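Local coordinates for protein macrophage receptor MARCO (Mus musculus, PDB 2OYA) that probably acts as a macrophage scavenger receptor, recognising ligands through a basic and an acidic cluster on its cysteine-rich domain, at residues A[36-41]-A[67-72]. Sequence-based numbering, arbitrary orientation.
Sequences NNDATV and DNVNCR
Asp38 points its carboxylate from the first turn of helix 36-45 at the backbone of the loop 67-72. The peptide N of Cys71 donates to Asp38 OD1 at 2.7 Å, with an N-H...O angle of 160°, and meets this oxygen nearly along its C-O axis. The CG of Asp38 lies anti to its own carbonyl carbon (chi1 -59°), which swings the carboxylate out beside the backbone N and across to the loop. The other oxygen, OD2, sits 2.9 Å from Val69 O. Both are acceptors, so this approach is not a hydrogen bond. OD2 instead accepts from the backbone N of Asp35, just before the helix. The two oxygens of one carboxylate thus grip two separate backbone N-H groups.

The side chains of Val69 and Asp38 pass each other pointing opposite ways, and Val69 CG1 lies 3.5 Å from Asp38 OD1. Cys71 closes in on the same oxygen, with CB 3.2 Å and SG 3.3 Å from Asp38 OD1. Its sulfur continues into the disulfide with Cys81. One turn along the helix, Val41 adds an apolar contact, with CG2 3.8 Å from Cys71 CB. At the exposed margin, the amide carbon CG of Asn37 rests 3.6 Å from Arg72 O without a hydrogen bond.

The contact joins the helix of the SRCR domain to the loop that carries one half-cystine. Through OD1 the buried carboxylate holds the Cys71 N-H, through OD2 that of Asp35, and so ties the loop to the helix start. The N-H donors probably favour the charged form of Asp38, while nearby Val69 O would oppose it.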
ATOM      1  N   ASN A  36       0.159  -3.845 -10.113  1.00  7.78           N
ATOM      2  CA  ASN A  36      -0.949  -2.885 -10.244  1.00  7.68           C
ATOM      3  C   ASN A  36      -2.228  -3.333  -9.537  1.00  7.26           C
ATOM      4  O   ASN A  36      -2.994  -2.493  -9.049  1.00  7.01           O
ATOM      5  CB  ASN A  36      -1.211  -2.568 -11.718  1.00  7.48           C
ATOM      6  CG  ASN A  36      -0.119  -1.674 -12.331  1.00  8.65           C
ATOM      7  OD1 ASN A  36       0.603  -0.966 -11.618  1.00  8.01           O
ATOM      8  ND2 ASN A  36       0.016  -1.723 -13.660  1.00  7.14           N
ATOM      9  N   ASN A  37      -2.453  -4.641  -9.484  1.00  7.26           N
ATOM     10  CA  ASN A  37      -3.635  -5.194  -8.804  1.00  7.84           C
ATOM     11  C   ASN A  37      -3.544  -4.921  -7.315  1.00  6.72           C
ATOM     12  O   ASN A  37      -4.509  -4.465  -6.700  1.00  6.73           O
ATOM     13  CB  ASN A  37      -3.788  -6.701  -9.065  1.00  9.16           C
ATOM     14  CG  ASN A  37      -4.256  -7.004 -10.477  1.00 12.26           C
ATOM     15  OD1 ASN A  37      -4.908  -6.184 -11.127  1.00 17.49           O
ATOM     16  ND2 ASN A  37      -3.912  -8.187 -10.964  1.00 18.05           N
ATOM     17  N   ASP A  38      -2.357  -5.155  -6.750  1.00  5.98           N
ATOM     18  CA  ASP A  38      -2.116  -4.846  -5.330  1.00  6.17           C
ATOM     19  C   ASP A  38      -2.260  -3.350  -5.049  1.00  5.95           C
ATOM     20  O   ASP A  38      -2.898  -2.945  -4.064  1.00  4.93           O
ATOM     21  CB  ASP A  38      -0.698  -5.271  -4.971  1.00  6.24           C
ATOM     22  CG  ASP A  38      -0.462  -6.738  -5.200  1.00  9.67           C
ATOM     23  OD1 ASP A  38      -1.411  -7.519  -4.992  1.00  9.23           O
ATOM     24  OD2 ASP A  38       0.664  -7.103  -5.586  1.00 12.02           O
ATOM     25  N   ALA A  39      -1.648  -2.539  -5.922  1.00  5.75           N
ATOM     26  CA  ALA A  39      -1.693  -1.078  -5.817  1.00  5.40           C
ATOM     27  C   ALA A  39      -3.145  -0.564  -5.861  1.00  6.01           C
ATOM     28  O   ALA A  39      -3.518   0.345  -5.111  1.00  4.38           O
ATOM     29  CB  ALA A  39      -0.881  -0.441  -6.946  1.00  6.13           C
ATOM     30  N   THR A  40      -3.946  -1.139  -6.762  1.00  5.83           N
ATOM     31  CA  THR A  40      -5.357  -0.763  -6.894  1.00  5.93           C
ATOM     32  C   THR A  40      -6.119  -1.109  -5.612  1.00  5.63           C
ATOM     33  O   THR A  40      -6.935  -0.316  -5.151  1.00  4.68           O
ATOM     34  CB  THR A  40      -5.991  -1.404  -8.151  1.00  6.72           C
ATOM     35  OG1 THR A  40      -5.337  -0.864  -9.311  1.00  6.73           O
ATOM     36  CG2 THR A  40      -7.494  -1.115  -8.262  1.00  6.66           C
ATOM     37  N   VAL A  41      -5.864  -2.286  -5.039  1.00  6.06           N
ATOM     38  CA  VAL A  41      -6.528  -2.625  -3.771  1.00  5.99           C
ATOM     39  C   VAL A  41      -6.139  -1.647  -2.665  1.00  6.46           C
ATOM     40  O   VAL A  41      -7.011  -1.119  -1.958  1.00  5.67           O
ATOM     41  CB  VAL A  41      -6.299  -4.089  -3.337  1.00  6.13           C
ATOM     42  CG1 VAL A  41      -6.921  -4.334  -1.965  1.00  6.76           C
ATOM     43  CG2 VAL A  41      -6.899  -5.015  -4.367  1.00  6.34           C
ATOM     44  N   ASP A  67       4.764  -8.856   2.504  1.00  6.66           N
ATOM     45  CA  ASP A  67       5.666  -9.301   1.443  1.00  7.49           C
ATOM     46  C   ASP A  67       4.879 -10.295   0.582  1.00  6.94           C
ATOM     47  O   ASP A  67       3.923 -10.935   1.062  1.00  7.04           O
ATOM     48  CB  ASP A  67       6.913  -9.967   2.054  1.00  7.82           C
ATOM     49  CG  ASP A  67       8.009 -10.243   1.039  1.00  9.23           C
ATOM     50  OD1 ASP A  67       7.951  -9.699  -0.073  1.00  9.91           O
ATOM     51  OD2 ASP A  67       8.973 -10.976   1.386  1.00 11.48           O
ATOM     52  N   ASN A  68       5.256 -10.388  -0.690  1.00  8.10           N
ATOM     53  CA  ASN A  68       4.593 -11.267  -1.657  1.00  9.56           C
ATOM     54  C   ASN A  68       3.081 -11.097  -1.675  1.00  9.26           C
ATOM     55  O   ASN A  68       2.333 -12.077  -1.695  1.00  9.12           O
ATOM     56  CB  ASN A  68       4.996 -12.731  -1.418  1.00 10.05           C
ATOM     57  CG  ASN A  68       6.494 -12.908  -1.406  1.00 13.16           C
ATOM     58  OD1 ASN A  68       7.085 -13.221  -0.370  1.00 17.81           O
ATOM     59  ND2 ASN A  68       7.128 -12.632  -2.538  1.00 14.38           N
ATOM     60  N   VAL A  69       2.639  -9.831  -1.673  1.00  9.14           N
ATOM     61  CA  VAL A  69       1.215  -9.545  -1.803  1.00  8.63           C
ATOM     62  C   VAL A  69       0.747  -9.959  -3.204  1.00  9.54           C
ATOM     63  O   VAL A  69       1.353  -9.569  -4.210  1.00  8.91           O
ATOM     64  CB  VAL A  69       0.906  -8.058  -1.539  1.00  8.13           C
ATOM     65  CG1 VAL A  69      -0.606  -7.792  -1.604  1.00  8.42           C
ATOM     66  CG2 VAL A  69       1.474  -7.627  -0.169  1.00  7.97           C
ATOM     67  N   ASN A  70      -0.323 -10.752  -3.250  0.50  9.51           N
ATOM     68  CA  ASN A  70      -0.873 -11.245  -4.509  0.50 10.53           C
ATOM     69  C   ASN A  70      -2.389 -11.084  -4.577  0.50 10.68           C
ATOM     70  O   ASN A  70      -3.128 -12.064  -4.567  0.50 10.23           O
ATOM     71  CB  ASN A  70      -0.465 -12.703  -4.724  0.50 11.10           C
ATOM     72  CG  ASN A  70       0.925 -12.833  -5.297  0.50 11.61           C
ATOM     73  OD1 ASN A  70       1.130 -12.663  -6.501  0.50 14.90           O
ATOM     74  ND2 ASN A  70       1.894 -13.144  -4.442  0.50 13.41           N
ATOM     75  N   CYS A  71      -2.838  -9.833  -4.644  1.00 10.61           N
ATOM     76  CA  CYS A  71      -4.268  -9.521  -4.747  1.00 11.14           C
ATOM     77  C   CYS A  71      -4.771  -9.898  -6.130  1.00 12.48           C
ATOM     78  O   CYS A  71      -4.020  -9.823  -7.110  1.00 12.08           O
ATOM     79  CB  CYS A  71      -4.523  -8.023  -4.557  1.00 10.95           C
ATOM     80  SG  CYS A  71      -4.003  -7.354  -2.946  1.00  9.11           S
ATOM     81  N   ARG A  72      -6.047 -10.264  -6.190  1.00 13.51           N
ATOM     82  CA  ARG A  72      -6.752 -10.455  -7.458  1.00 16.14           C
ATOM     83  C   ARG A  72      -6.987  -9.100  -8.122  1.00 15.93           C
ATOM     84  O   ARG A  72      -7.021  -9.005  -9.345  1.00 16.54           O
ATOM     85  CB  ARG A  72      -8.093 -11.160  -7.237  1.00 16.21           C
ATOM     86  CG  ARG A  72      -7.980 -12.599  -6.724  1.00 18.37           C
ATOM     87  CD  ARG A  72      -9.357 -13.152  -6.325  1.00 19.59           C
ATOM     88  NE  ARG A  72      -9.890 -12.624  -5.060  1.00 26.20           N
ATOM     89  CZ  ARG A  72      -9.486 -12.997  -3.844  1.00 29.13           C
ATOM     90  NH1 ARG A  72      -8.508 -13.892  -3.696  1.00 31.92           N
ATOM     91  NH2 ARG A  72     -10.049 -12.468  -2.761  1.00 31.40           N
TER